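Local coordinates for galactan 1,3-beta-galactosidase (Phanerochaete chrysosporium, PDB 7BYS), which probably hydrolyses beta-1,3-galactan chains as a family 43 exo-glycosidase that also carries a calcium-binding carbohydrate-binding module, at residues 129-141 against 151-165. Sequence-based numbering, arbitrary orientation.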
loop_
_atom_site.group_PDB
_atom_site.type_symbol
_atom_site.label_atom_id
_atom_site.label_comp_id
_atom_site.label_asym_id
_atom_site.label_seq_id
_atom_site.Cartn_x
_atom_site.Cartn_y
_atom_site.Cartn_z
ATOM N N LYS A 129 -24.452 7.967 8.878
ATOM C CA LYS A 129 -23.484 9.033 9.126
ATOM C C LYS A 129 -23.161 9.082 10.611
ATOM O O LYS A 129 -24.077 9.280 11.426
ATOM C CB LYS A 129 -24.050 10.375 8.706
ATOM C CG LYS A 129 -24.101 10.607 7.202
ATOM C CD LYS A 129 -24.448 12.064 6.910
ATOM C CE LYS A 129 -24.324 12.400 5.438
ATOM N NZ LYS A 129 -22.912 12.385 4.986
ATOM N N PRO A 130 -21.894 8.938 11.008
ATOM C CA PRO A 130 -21.549 8.945 12.439
ATOM C C PRO A 130 -21.794 10.310 13.074
ATOM O O PRO A 130 -21.280 11.334 12.613
ATOM C CB PRO A 130 -20.059 8.584 12.450
ATOM C CG PRO A 130 -19.574 8.931 11.093
ATOM C CD PRO A 130 -20.722 8.699 10.152
ATOM N N LEU A 131 -22.578 10.306 14.154
ATOM C CA LEU A 131 -23.072 11.527 14.801
ATOM C C LEU A 131 -23.718 12.487 13.807
ATOM O O LEU A 131 -23.768 13.700 14.043
ATOM C CB LEU A 131 -21.994 12.216 15.644
ATOM C CG LEU A 131 -21.283 11.275 16.624
ATOM C CD1 LEU A 131 -20.120 11.973 17.261
ATOM C CD2 LEU A 131 -22.242 10.746 17.692
ATOM N N GLY A 132 -24.206 11.957 12.688
ATOM C CA GLY A 132 -24.855 12.752 11.673
ATOM C C GLY A 132 -23.928 13.490 10.730
ATOM O O GLY A 132 -24.420 14.216 9.860
ATOM N N ALA A 133 -22.616 13.334 10.868
ATOM C CA ALA A 133 -21.645 14.040 10.041
ATOM C C ALA A 133 -21.057 13.100 8.997
ATOM O O ALA A 133 -21.214 11.881 9.067
ATOM C CB ALA A 133 -20.530 14.636 10.910
ATOM N N ASP A 134 -20.385 13.697 8.011
ATOM C CA ASP A 134 -19.756 12.935 6.944
ATOM C C ASP A 134 -18.708 11.985 7.498
ATOM O O ASP A 134 -17.984 12.292 8.452
ATOM C CB ASP A 134 -18.996 13.874 6.004
ATOM C CG ASP A 134 -19.900 14.700 5.124
ATOM O OD1 ASP A 134 -21.143 14.530 5.174
ATOM O OD2 ASP A 134 -19.346 15.534 4.367
ATOM N N SER A 135 -18.597 10.838 6.843
ATOM C CA SER A 135 -17.451 9.954 7.017
ATOM C C SER A 135 -17.098 9.398 5.649
ATOM O O SER A 135 -17.940 8.769 4.998
ATOM C CB SER A 135 -17.787 8.825 7.992
ATOM O OG SER A 135 -16.685 7.947 8.170
ATOM N N ARG A 136 -15.858 9.628 5.211
ATOM C CA ARG A 136 -15.392 9.064 3.951
ATOM C C ARG A 136 -14.281 8.057 4.234
ATOM O O ARG A 136 -14.570 6.997 4.793
ATOM C CB ARG A 136 -15.062 10.159 2.930
ATOM C CG ARG A 136 -16.328 10.793 2.379
ATOM C CD ARG A 136 -16.036 11.869 1.343
ATOM N NE ARG A 136 -17.262 12.420 0.770
ATOM C CZ ARG A 136 -17.985 13.387 1.327
ATOM N NH1 ARG A 136 -17.640 13.918 2.491
ATOM N NH2 ARG A 136 -19.088 13.812 0.719
ATOM N N ASP A 137 -13.018 8.349 3.918
ATOM C CA ASP A 137 -11.959 7.422 4.320
ATOM C C ASP A 137 -12.019 7.232 5.830
ATOM O O ASP A 137 -12.198 8.194 6.585
ATOM C CB ASP A 137 -10.584 8.007 4.008
ATOM C CG ASP A 137 -10.155 7.824 2.570
ATOM O OD1 ASP A 137 -10.971 7.439 1.719
ATOM O OD2 ASP A 137 -8.981 8.119 2.295
ATOM N N GLU A 138 -11.871 5.989 6.275
ATOM C CA GLU A 138 -11.970 5.698 7.698
ATOM C C GLU A 138 -11.031 4.560 8.058
ATOM O O GLU A 138 -10.543 3.826 7.193
ATOM C CB GLU A 138 -13.413 5.378 8.135
ATOM C CG GLU A 138 -14.157 4.330 7.300
ATOM C CD GLU A 138 -13.483 2.962 7.264
ATOM O OE1 GLU A 138 -13.294 2.447 6.154
ATOM O OE2 GLU A 138 -13.117 2.407 8.332
ATOM N N SER A 139 -10.805 4.412 9.358
ATOM C CA SER A 139 -10.256 3.182 9.895
ATOM C C SER A 139 -10.891 2.940 11.258
ATOM O O SER A 139 -11.599 3.798 11.801
ATOM C CB SER A 139 -8.726 3.246 9.959
ATOM O OG SER A 139 -8.175 2.028 10.429
ATOM N N ILE A 140 -10.607 1.771 11.821
ATOM C CA ILE A 140 -11.044 1.405 13.165
ATOM C C ILE A 140 -9.790 1.062 13.944
ATOM O O ILE A 140 -8.971 0.264 13.478
ATOM C CB ILE A 140 -11.994 0.191 13.139
ATOM C CG1 ILE A 140 -13.267 0.500 12.346
ATOM C CG2 ILE A 140 -12.314 -0.288 14.569
ATOM C CD1 ILE A 140 -14.151 1.513 13.002
ATOM N N PHE A 141 -9.630 1.667 15.117
ATOM C CA PHE A 141 -8.531 1.345 16.016
ATOM C C PHE A 141 -9.099 0.737 17.292
ATOM O O PHE A 141 -10.013 1.301 17.903
ATOM C CB PHE A 141 -7.713 2.599 16.361
ATOM C CG PHE A 141 -6.689 2.348 17.426
ATOM C CD1 PHE A 141 -5.555 1.595 17.144
ATOM C CD2 PHE A 141 -6.898 2.783 18.728
ATOM C CE1 PHE A 141 -4.631 1.307 18.126
ATOM C CE2 PHE A 141 -5.968 2.496 19.726
ATOM C CZ PHE A 141 -4.834 1.759 19.423
ATOM N N TYR A 151 -12.341 2.840 18.295
ATOM C CA TYR A 151 -12.498 4.194 17.785
ATOM C C TYR A 151 -12.614 4.183 16.270
ATOM O O TYR A 151 -11.899 3.438 15.586
ATOM C CB TYR A 151 -11.273 5.037 18.171
ATOM C CG TYR A 151 -11.069 5.131 19.657
ATOM C CD1 TYR A 151 -10.452 4.110 20.365
ATOM C CD2 TYR A 151 -11.510 6.249 20.356
ATOM C CE1 TYR A 151 -10.279 4.191 21.736
ATOM C CE2 TYR A 151 -11.332 6.351 21.725
ATOM C CZ TYR A 151 -10.723 5.323 22.409
ATOM O OH TYR A 151 -10.544 5.438 23.775
ATOM N N LEU A 152 -13.525 5.002 15.757
ATOM C CA LEU A 152 -13.582 5.328 14.338
ATOM C C LEU A 152 -12.654 6.510 14.071
ATOM O O LEU A 152 -12.724 7.537 14.758
ATOM C CB LEU A 152 -15.018 5.688 13.935
ATOM C CG LEU A 152 -15.202 6.037 12.459
ATOM C CD1 LEU A 152 -15.009 4.797 11.618
ATOM C CD2 LEU A 152 -16.584 6.652 12.206
ATOM N N LEU A 153 -11.789 6.366 13.077
ATOM C CA LEU A 153 -10.914 7.430 12.593
ATOM C C LEU A 153 -11.431 7.806 11.213
ATOM O O LEU A 153 -11.596 6.919 10.372
ATOM C CB LEU A 153 -9.486 6.892 12.447
ATOM C CG LEU A 153 -8.971 5.911 13.512
ATOM C CD1 LEU A 153 -7.523 5.531 13.191
ATOM C CD2 LEU A 153 -9.083 6.479 14.932
ATOM N N TYR A 154 -11.730 9.087 10.975
ATOM C CA TYR A 154 -12.467 9.377 9.748
ATOM C C TYR A 154 -12.287 10.797 9.236
ATOM O O TYR A 154 -12.251 11.753 10.012
ATOM C CB TYR A 154 -13.963 9.056 9.869
ATOM C CG TYR A 154 -14.740 9.687 11.012
ATOM C CD1 TYR A 154 -14.442 9.406 12.343
ATOM C CD2 TYR A 154 -15.840 10.499 10.751
ATOM C CE1 TYR A 154 -15.198 9.940 13.376
ATOM C CE2 TYR A 154 -16.601 11.039 11.785
ATOM C CZ TYR A 154 -16.268 10.753 13.093
ATOM O OH TYR A 154 -17.005 11.260 14.144
ATOM N N ALA A 155 -12.251 10.913 7.908
ATOM C CA ALA A 155 -12.314 12.196 7.221
ATOM C C ALA A 155 -13.766 12.651 7.185
ATOM O O ALA A 155 -14.639 11.949 6.659
ATOM C CB ALA A 155 -11.768 12.036 5.804
ATOM N N SER A 156 -14.031 13.817 7.753
ATOM C CA SER A 156 -15.391 14.295 7.936
ATOM C C SER A 156 -15.519 15.686 7.320
ATOM O O SER A 156 -14.545 16.261 6.818
ATOM C CB SER A 156 -15.750 14.281 9.430
ATOM O OG SER A 156 -17.135 14.532 9.633
ATOM N N ASP A 157 -16.750 16.207 7.330
ATOM C CA ASP A 157 -17.060 17.567 6.877
ATOM C C ASP A 157 -16.438 17.866 5.508
ATOM O O ASP A 157 -15.576 18.735 5.354
ATOM C CB ASP A 157 -16.695 18.608 7.943
ATOM C CG ASP A 157 -17.337 18.310 9.300
ATOM O OD1 ASP A 157 -18.502 17.871 9.324
ATOM O OD2 ASP A 157 -16.671 18.483 10.339
ATOM N N ASN A 158 -16.883 17.103 4.508
ATOM C CA ASN A 158 -16.400 17.251 3.132
ATOM C C ASN A 158 -14.880 17.116 3.064
ATOM O O ASN A 158 -14.201 17.856 2.356
ATOM C CB ASN A 158 -16.888 18.554 2.490
ATOM C CG ASN A 158 -18.388 18.564 2.255
ATOM O OD1 ASN A 158 -19.020 17.514 2.141
ATOM N ND2 ASN A 158 -18.964 19.757 2.173
ATOM N N ASN A 159 -14.344 16.167 3.832
ATOM C CA ASN A 159 -12.927 15.824 3.944
ATOM C C ASN A 159 -12.092 16.872 4.676
ATOM O O ASN A 159 -10.888 16.671 4.838
ATOM C CB ASN A 159 -12.274 15.464 2.598
ATOM C CG ASN A 159 -12.684 14.084 2.094
ATOM O OD1 ASN A 159 -13.201 13.257 2.842
ATOM N ND2 ASN A 159 -12.424 13.825 0.823
ATOM N N GLN A 160 -12.689 17.962 5.157
ATOM C CA GLN A 160 -11.888 19.047 5.711
ATOM C C GLN A 160 -11.429 18.794 7.143
ATOM O O GLN A 160 -10.337 19.230 7.513
ATOM C CB GLN A 160 -12.652 20.370 5.645
ATOM C CG GLN A 160 -13.070 20.755 4.238
ATOM C CD GLN A 160 -11.904 20.698 3.273
ATOM O OE1 GLN A 160 -10.978 21.514 3.349
ATOM N NE2 GLN A 160 -11.920 19.710 2.382
ATOM N N ASN A 161 -12.223 18.104 7.956
ATOM C CA ASN A 161 -11.968 17.974 9.385
ATOM C C ASN A 161 -11.789 16.501 9.710
ATOM O O ASN A 161 -12.681 15.690 9.433
ATOM C CB ASN A 161 -13.131 18.544 10.208
ATOM C CG ASN A 161 -13.432 19.996 9.865
ATOM O OD1 ASN A 161 -12.547 20.754 9.475
ATOM N ND2 ASN A 161 -14.695 20.382 10.003
ATOM N N PHE A 162 -10.655 16.164 10.311
ATOM C CA PHE A 162 -10.348 14.782 10.643
ATOM C C PHE A 162 -10.779 14.480 12.072
ATOM O O PHE A 162 -10.418 15.208 13.004
ATOM C CB PHE A 162 -8.851 14.500 10.506
ATOM C CG PHE A 162 -8.524 13.067 10.735
ATOM C CD1 PHE A 162 -8.796 12.129 9.751
ATOM C CD2 PHE A 162 -8.011 12.639 11.948
ATOM C CE1 PHE A 162 -8.532 10.782 9.971
ATOM C CE2 PHE A 162 -7.757 11.301 12.179
ATOM C CZ PHE A 162 -8.019 10.379 11.195
ATOM N N LYS A 163 -11.514 13.388 12.249
ATOM C CA LYS A 163 -12.137 13.079 13.523
ATOM C C LYS A 163 -11.728 11.707 14.039
ATOM O O LYS A 163 -11.530 10.758 13.266
ATOM C CB LYS A 163 -13.654 13.133 13.400
ATOM C CG LYS A 163 -14.161 14.546 13.183
ATOM C CD LYS A 163 -15.657 14.603 12.936
ATOM C CE LYS A 163 -16.085 16.050 12.689
ATOM N NZ LYS A 163 -17.455 16.106 12.099
ATOM N N ILE A 164 -11.644 11.608 15.361
ATOM C CA ILE A 164 -11.539 10.342 16.068
ATOM C C ILE A 164 -12.701 10.289 17.042
ATOM O O ILE A 164 -12.904 11.236 17.811
ATOM C CB ILE A 164 -10.211 10.238 16.829
ATOM C CG1 ILE A 164 -9.044 10.356 15.837
ATOM C CG2 ILE A 164 -10.159 8.933 17.600
ATOM C CD1 ILE A 164 -7.680 10.364 16.498
ATOM N N SER A 165 -13.479 9.213 16.992
ATOM C CA SER A 165 -14.649 9.119 17.851
ATOM C C SER A 165 -14.751 7.716 18.417
ATOM O O SER A 165 -14.422 6.747 17.735
ATOM C CB SER A 165 -15.914 9.459 17.071
ATOM O OG SER A 165 -15.875 10.809 16.634
HETATM O O HOH W 1 -18.993 12.791 13.431
HETATM O O HOH W 2 -20.100 16.531 7.891
HETATM O O HOH W 3 -15.459 13.455 4.408
HETATM O O HOH W 4 -11.854 10.742 2.551
#
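The ring of Tyr154 meets Asp134 O at its edge, in plane, and Pro130 CG obliquely, 3.7 Å from CE2; Leu152 CD2 lies over one face and Lys163 CB over the other, both offset toward the rim. With CG set between the backbone N and carbonyl carbon (chi1 55°), the ring runs alongside the 129-135 loop, and its OH shares a water with Pro130 O. Ser156 OG donates in the carbonyl plane to a lone pair of Asp134 O (2.7 Å) while accepting from Lys163 NZ. Arg136 NH1 meets Asp134 OD2 from above the carboxylate plane (3.0 Å), and Asn158 N of the type I' turn 157-160 reaches it on the anti side, from the opposite face (2.9 Å); Lys129 NZ bridges to OD1. With an alanine in place of Asp134, Lys129 and Arg136 are likely to lose this carboxylate and the Asn158 amide its acceptor. Beyond Asp137, whose O accepts from Ala155 N (3.0 Å), strands 138-141 and 151-156 pair as an antiparallel hairpin, Ser139 and Leu153 exchanging two bonds. In this four-stranded blade of the family 43 beta-propeller, strand 138-142 is the edge strand nearest the axis; just before it lies galactose-binding Asp137, bonded to Ala188 N, while Phe141 and Leu153 pack on Ile191 of strand 189-194.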